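2-oxoglutarate dehydrogenase E3 component (Thermus thermophilus, PDB 2YQU) probably reoxidises protein-bound dihydrolipoyl groups at the expense of NAD+, using one FAD per subunit, as a lipoamide dehydrogenase. Local coordinates at residues E354-K357 / A358-I361; R57-E60 / A61-L65; G268-L271 / E272-G275. All coordinates share one frame; numbering follows the deposited sequence.

Interaction 1: residues E354-K357 / A358-I361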
# COMPACT_ATOMS: atom_id res chain seq x y z
N GLU A 354 -6.23 -19.10 -15.60
CA GLU A 354 -5.69 -20.20 -16.41
C GLU A 354 -5.54 -21.47 -15.58
O GLU A 354 -5.93 -22.55 -16.02
CB GLU A 354 -4.34 -19.82 -17.03
CG GLU A 354 -4.44 -18.83 -18.18
CD GLU A 354 -4.89 -17.46 -17.72
OE1 GLU A 354 -4.16 -16.85 -16.91
OE2 GLU A 354 -5.99 -17.01 -18.14
N GLU A 355 -5.02 -21.32 -14.37
CA GLU A 355 -4.83 -22.45 -13.46
C GLU A 355 -6.17 -23.00 -12.98
O GLU A 355 -6.33 -24.21 -12.90
CB GLU A 355 -3.93 -22.06 -12.28
CG GLU A 355 -2.49 -21.82 -12.70
CD GLU A 355 -1.63 -21.19 -11.61
OE1 GLU A 355 -0.50 -21.67 -11.41
OE2 GLU A 355 -2.07 -20.22 -10.97
N LEU A 356 -7.13 -22.13 -12.67
CA LEU A 356 -8.45 -22.57 -12.23
C LEU A 356 -9.16 -23.36 -13.33
O LEU A 356 -9.72 -24.41 -13.07
CB LEU A 356 -9.31 -21.38 -11.80
CG LEU A 356 -8.82 -20.55 -10.60
CD1 LEU A 356 -9.84 -19.49 -10.23
CD2 LEU A 356 -8.50 -21.44 -9.41
N LYS A 357 -9.12 -22.84 -14.56
CA LYS A 357 -9.74 -23.51 -15.70
C LYS A 357 -9.12 -24.88 -15.93
O LYS A 357 -9.83 -25.84 -16.21
CB LYS A 357 -9.61 -22.68 -16.97
CG LYS A 357 -10.49 -21.44 -17.03
CD LYS A 357 -9.96 -20.51 -18.12
CE LYS A 357 -10.92 -19.39 -18.47
NZ LYS A 357 -10.41 -18.65 -19.67
N ALA A 358 -7.80 -24.97 -15.81
CA ALA A 358 -7.07 -26.22 -16.01
C ALA A 358 -7.43 -27.26 -14.94
O ALA A 358 -7.49 -28.46 -15.22
CB ALA A 358 -5.56 -25.97 -16.01
N GLN A 359 -7.70 -26.78 -13.72
CA GLN A 359 -8.04 -27.65 -12.59
C GLN A 359 -9.53 -27.95 -12.50
O GLN A 359 -9.96 -28.71 -11.62
CB GLN A 359 -7.58 -27.03 -11.27
CG GLN A 359 -6.08 -27.02 -11.09
CD GLN A 359 -5.65 -26.41 -9.77
OE1 GLN A 359 -4.97 -27.07 -8.99
NE2 GLN A 359 -6.02 -25.15 -9.53
N GLY A 360 -10.33 -27.35 -13.38
CA GLY A 360 -11.77 -27.54 -13.41
C GLY A 360 -12.55 -26.91 -12.27
O GLY A 360 -13.70 -27.28 -12.03
N ILE A 361 -11.95 -25.94 -11.59
CA ILE A 361 -12.59 -25.27 -10.45
C ILE A 361 -13.54 -24.17 -10.94
O ILE A 361 -13.12 -23.29 -11.69
CB ILE A 361 -11.52 -24.70 -9.49
CG1 ILE A 361 -10.64 -25.83 -8.94
CG2 ILE A 361 -12.17 -23.93 -8.35
CD1 ILE A 361 -9.35 -25.38 -8.28
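A Schellman motif closes helix 353-359, with Leu356 and Ile361 meeting across it. The stretch belongs to the dimerisation domain, where the short helix joins strands 345-350 and 363-369 of the antiparallel sheet. Up to its last turn the helix is regular: Ala358 N donates to Glu354 O at 3.1 Å, and Gln359 N to Glu355 O at 3.0 Å. Gly360 then leaves the helix with a positive phi of 71°, which reverses the path of the chain and points two amides back into the last turn. Ile361 N reaches Leu356 O at 3.1 Å, the 6→1 bond of the motif, with an N-H...O angle of 150°. Inside it, Gly360 N makes a weak bond, the 5→2 bond, to Lys357 O at 3.2 Å. Leu356 O also receives a weak, strongly bent bond from Gln359 N, so this one carbonyl serves both the helical turn and its reversal. Gln359 keeps its chain extended and lays CG against Glu355 O, 3.4 Å away, passing over the acceptor that its own backbone N uses. The acidic side chains turn to other partners: Glu354 OE1 accepts from the amide of Leu208, at the start of helix 208-221, and Glu355 OE2 from that of Thr352, just ahead of the helix. The apolar side of the motif faces the sheet, with Leu356 packing on Tyr363, Leu389 and Leu398, and Ile361 on His391 and Leu398. As is usual in a Schellman motif, the side chains five residues apart are thereby brought together. Ile361 turns CG1 anti to its carbonyl carbon (chi1 -61°), and the extended branch ends with CD1 lying 4.2 Å from Leu356 CD2.

Interaction 2: residues R57-E60 / A61-L65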
# COMPACT_ATOMS: atom_id res chain seq x y z
N ARG A 57 10.56 8.40 -10.08
CA ARG A 57 10.40 9.81 -9.69
C ARG A 57 10.96 10.73 -10.77
O ARG A 57 10.34 11.73 -11.14
CB ARG A 57 11.11 10.10 -8.37
CG ARG A 57 10.24 10.00 -7.15
CD ARG A 57 9.88 8.60 -6.77
NE ARG A 57 8.43 8.36 -6.74
CZ ARG A 57 7.88 7.15 -6.62
NH1 ARG A 57 6.56 7.03 -6.59
NH2 ARG A 57 8.64 6.05 -6.54
N ILE A 58 12.14 10.38 -11.27
CA ILE A 58 12.79 11.13 -12.33
C ILE A 58 11.90 11.18 -13.58
O ILE A 58 11.68 12.25 -14.15
CB ILE A 58 14.18 10.52 -12.64
CG1 ILE A 58 15.14 10.85 -11.51
CG2 ILE A 58 14.75 11.02 -13.98
CD1 ILE A 58 16.35 9.96 -11.45
N TYR A 59 11.38 10.02 -13.96
CA TYR A 59 10.58 9.89 -15.18
C TYR A 59 9.33 10.74 -15.09
O TYR A 59 8.99 11.44 -16.04
CB TYR A 59 10.20 8.43 -15.42
CG TYR A 59 9.62 8.13 -16.79
CD1 TYR A 59 10.30 8.48 -17.95
CD2 TYR A 59 8.39 7.48 -16.91
CE1 TYR A 59 9.77 8.20 -19.22
CE2 TYR A 59 7.86 7.19 -18.17
CZ TYR A 59 8.55 7.55 -19.31
OH TYR A 59 8.02 7.27 -20.56
N GLU A 60 8.65 10.71 -13.94
CA GLU A 60 7.40 11.47 -13.77
C GLU A 60 7.66 12.98 -13.84
O GLU A 60 6.87 13.71 -14.43
CB GLU A 60 6.69 11.13 -12.46
CG GLU A 60 6.08 9.73 -12.38
CD GLU A 60 5.00 9.47 -13.42
OE1 GLU A 60 4.98 8.36 -13.98
OE2 GLU A 60 4.18 10.38 -13.68
N ALA A 61 8.76 13.43 -13.24
CA ALA A 61 9.13 14.84 -13.27
C ALA A 61 9.48 15.29 -14.70
O ALA A 61 9.19 16.42 -15.09
CB ALA A 61 10.29 15.12 -12.33
N LYS A 62 10.07 14.39 -15.49
CA LYS A 62 10.39 14.68 -16.89
C LYS A 62 9.13 14.80 -17.75
O LYS A 62 9.06 15.65 -18.63
CB LYS A 62 11.31 13.59 -17.46
CG LYS A 62 12.74 13.71 -16.99
CD LYS A 62 13.56 12.49 -17.39
CE LYS A 62 15.05 12.72 -17.16
NZ LYS A 62 15.62 13.67 -18.15
N LYS A 63 8.14 13.95 -17.49
CA LYS A 63 6.88 14.00 -18.22
C LYS A 63 6.06 15.24 -17.83
O LYS A 63 5.24 15.71 -18.62
CB LYS A 63 6.06 12.73 -17.99
CG LYS A 63 6.64 11.49 -18.67
CD LYS A 63 5.60 10.39 -18.85
CE LYS A 63 5.29 9.68 -17.54
NZ LYS A 63 4.56 8.40 -17.76
N GLY A 64 6.28 15.75 -16.63
CA GLY A 64 5.53 16.89 -16.11
C GLY A 64 4.73 16.52 -14.88
O GLY A 64 4.13 15.45 -14.80
N LEU A 65 4.72 17.43 -13.91
CA LEU A 65 3.93 17.26 -12.70
C LEU A 65 2.69 18.13 -12.77
O LEU A 65 2.75 19.27 -13.22
CB LEU A 65 4.76 17.67 -11.49
CG LEU A 65 6.09 16.94 -11.34
CD1 LEU A 65 6.81 17.45 -10.10
CD2 LEU A 65 5.88 15.42 -11.28
O HOH W 1 5.34 7.10 -20.05
O HOH W 2 4.09 12.86 -14.52
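Lys63 reaches back over Tyr59 and Glu60 in the final turn of helix 45-63, and its chain can be followed atom by atom. CB starts beside the carbonyl of Tyr59, and CG comes closer, 3.5 Å from Tyr59 O, while also lying over one face of the tyrosine ring. CD continues along the ring, 4.0 Å from Tyr59 CE2. The bend at chi3 (-75°) then carries CE in between two partners, 3.6 Å from Tyr59 CE2 and a little farther from Glu60 OE1. At the tip, Lys63 NZ stays 3.5 Å from Tyr59 CE2. Lys63 NZ also faces Glu60 OE1 at 3.8 Å, a long salt bridge. The ammonium also donates to a water 2.7 Å from NZ, which is hydrogen-bonded to Tyr59 OH as well, closing a loop from ring to lysine. Tyr59 meets it because its CG stands anti to the backbone N (chi1 -168°), on the side of its own carbonyl carbon. One residue back along the helix, Ile58 and Lys62 run side by side, CG2 of Ile58 lying 3.6 Å from CE of Lys62, whose NZ is hydrogen-bonded to Val73 O. Beneath the side chains, Lys63 N donates to Tyr59 O at 3.0 Å. Ala61 packs on Leu65 of the second subunit, and Ile58 on Leu66 of that subunit. The whole is the C-terminal turn of a helix at the dimer interface, ended by Gly64 with positive phi, on the same helix that begins at Cys45 of the disulfide with Cys40, probably the redox-active one.

Interaction 3: residues G268-L271 / E272-G275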
# COMPACT_ATOMS: atom_id res chain seq x y z
N GLY A 268 29.77 -27.08 -8.17
CA GLY A 268 30.79 -27.23 -7.16
C GLY A 268 30.33 -27.80 -5.83
O GLY A 268 31.12 -27.84 -4.88
N LEU A 269 29.08 -28.23 -5.75
CA LEU A 269 28.49 -28.71 -4.50
C LEU A 269 28.74 -30.20 -4.27
O LEU A 269 28.60 -30.70 -3.15
CB LEU A 269 26.97 -28.42 -4.52
CG LEU A 269 26.17 -28.46 -3.23
CD1 LEU A 269 26.79 -27.62 -2.11
CD2 LEU A 269 24.72 -28.01 -3.52
N SER A 270 29.11 -30.92 -5.33
CA SER A 270 29.29 -32.38 -5.28
C SER A 270 28.12 -33.06 -4.56
O SER A 270 28.32 -33.78 -3.59
CB SER A 270 30.62 -32.75 -4.63
OG SER A 270 31.71 -32.22 -5.35
N LEU A 271 26.90 -32.79 -5.02
CA LEU A 271 25.69 -33.38 -4.45
C LEU A 271 25.76 -34.89 -4.35
O LEU A 271 25.23 -35.49 -3.42
CB LEU A 271 24.47 -33.00 -5.29
CG LEU A 271 23.93 -31.59 -5.12
CD1 LEU A 271 22.87 -31.30 -6.18
CD2 LEU A 271 23.34 -31.39 -3.72
N GLU A 272 26.40 -35.51 -5.34
CA GLU A 272 26.59 -36.96 -5.38
C GLU A 272 27.23 -37.55 -4.11
O GLU A 272 26.90 -38.66 -3.71
CB GLU A 272 27.38 -37.38 -6.64
CG GLU A 272 28.87 -37.06 -6.66
CD GLU A 272 29.22 -35.62 -7.01
OE1 GLU A 272 30.40 -35.24 -6.87
OE2 GLU A 272 28.32 -34.86 -7.43
N ASN A 273 28.11 -36.80 -3.46
CA ASN A 273 28.73 -37.25 -2.21
C ASN A 273 27.75 -37.32 -1.03
O ASN A 273 28.01 -38.00 -0.05
CB ASN A 273 29.92 -36.35 -1.85
CG ASN A 273 31.07 -36.47 -2.84
OD1 ASN A 273 31.11 -37.40 -3.66
ND2 ASN A 273 32.01 -35.53 -2.78
N ALA A 274 26.64 -36.61 -1.14
CA ALA A 274 25.57 -36.69 -0.14
C ALA A 274 24.49 -37.71 -0.51
O ALA A 274 23.57 -37.93 0.25
CB ALA A 274 24.93 -35.33 0.04
N GLY A 275 24.62 -38.32 -1.69
CA GLY A 275 23.67 -39.29 -2.20
C GLY A 275 22.50 -38.60 -2.87
O GLY A 275 21.40 -39.15 -2.94
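Ser270 and Leu271 offer their carbonyls to Asn273 and Ala274 in a run of overlapping beta turns. Asn273 N donates to Ser270 O at 3.0 Å, and Ala274 N to Leu271 O at 2.9 Å. A third bond of the same spacing follows, from Gly275 N to Glu272 O. In the first two bonds the donor stands well above the carbonyl plane, 49° out of it at Ser270 and slightly more at Leu271, as fits the tight three-residue spacing. The run is flanked by positive phi at both ends, in Ser270 and in Gly275. Glu272 takes the crowded position for CG, between its backbone N and carbonyl carbon (chi1 73°), and bends again at chi2, which folds the carboxylate back over Ser270. There OE1 lies 3.4 Å from Ser270 CB, and OE2 is equally close to Ser270 C. Asn273 approaches the same serine with its amide, ND2 being 3.6 Å from Ser270 CB, so the carboxylate and the amide share one small methylene. The amide is anchored elsewhere, since ND2 donates to Phe113 O and ties the turn to strand 111-113. With a leucine in place of Asn273, Phe113 O would probably lose this donor and the turn its side-chain tether to the strand. On the inner side, Leu269, Leu271 and Ala274 all pack on Phe113, and the two leucines continue onto Ile135 of strand 133-135. Leu269 also touches the FAD, while Gly275 O accepts from Arg293 NE. The turns thus lie in the long connection between strands 262-264 and 297-299, applied to strands 111-113 and 133-135 at the edge of the flavin pocket.

Overall arrangement
From the N terminus the chain first passes interaction 2, at the end of helix 45-63, then interaction 3, and last interaction 1. Each contact is local and is completed before the next begins, so none nests in or crosses another. Interactions 2 and 3 both belong to the pyridine nucleotide-disulphide oxidoreductase part of the chain, yet lie on opposite sides of the chain's centre, with centres about 52 Å apart: one meets the second subunit, the other borders the flavin pocket. Interaction 1 belongs to the dimerisation domain, its centre about 41 Å from that of interaction 2 and about 38 Å from that of interaction 3. Two finish helices before strands; interaction 3 fastens a long connection to strands.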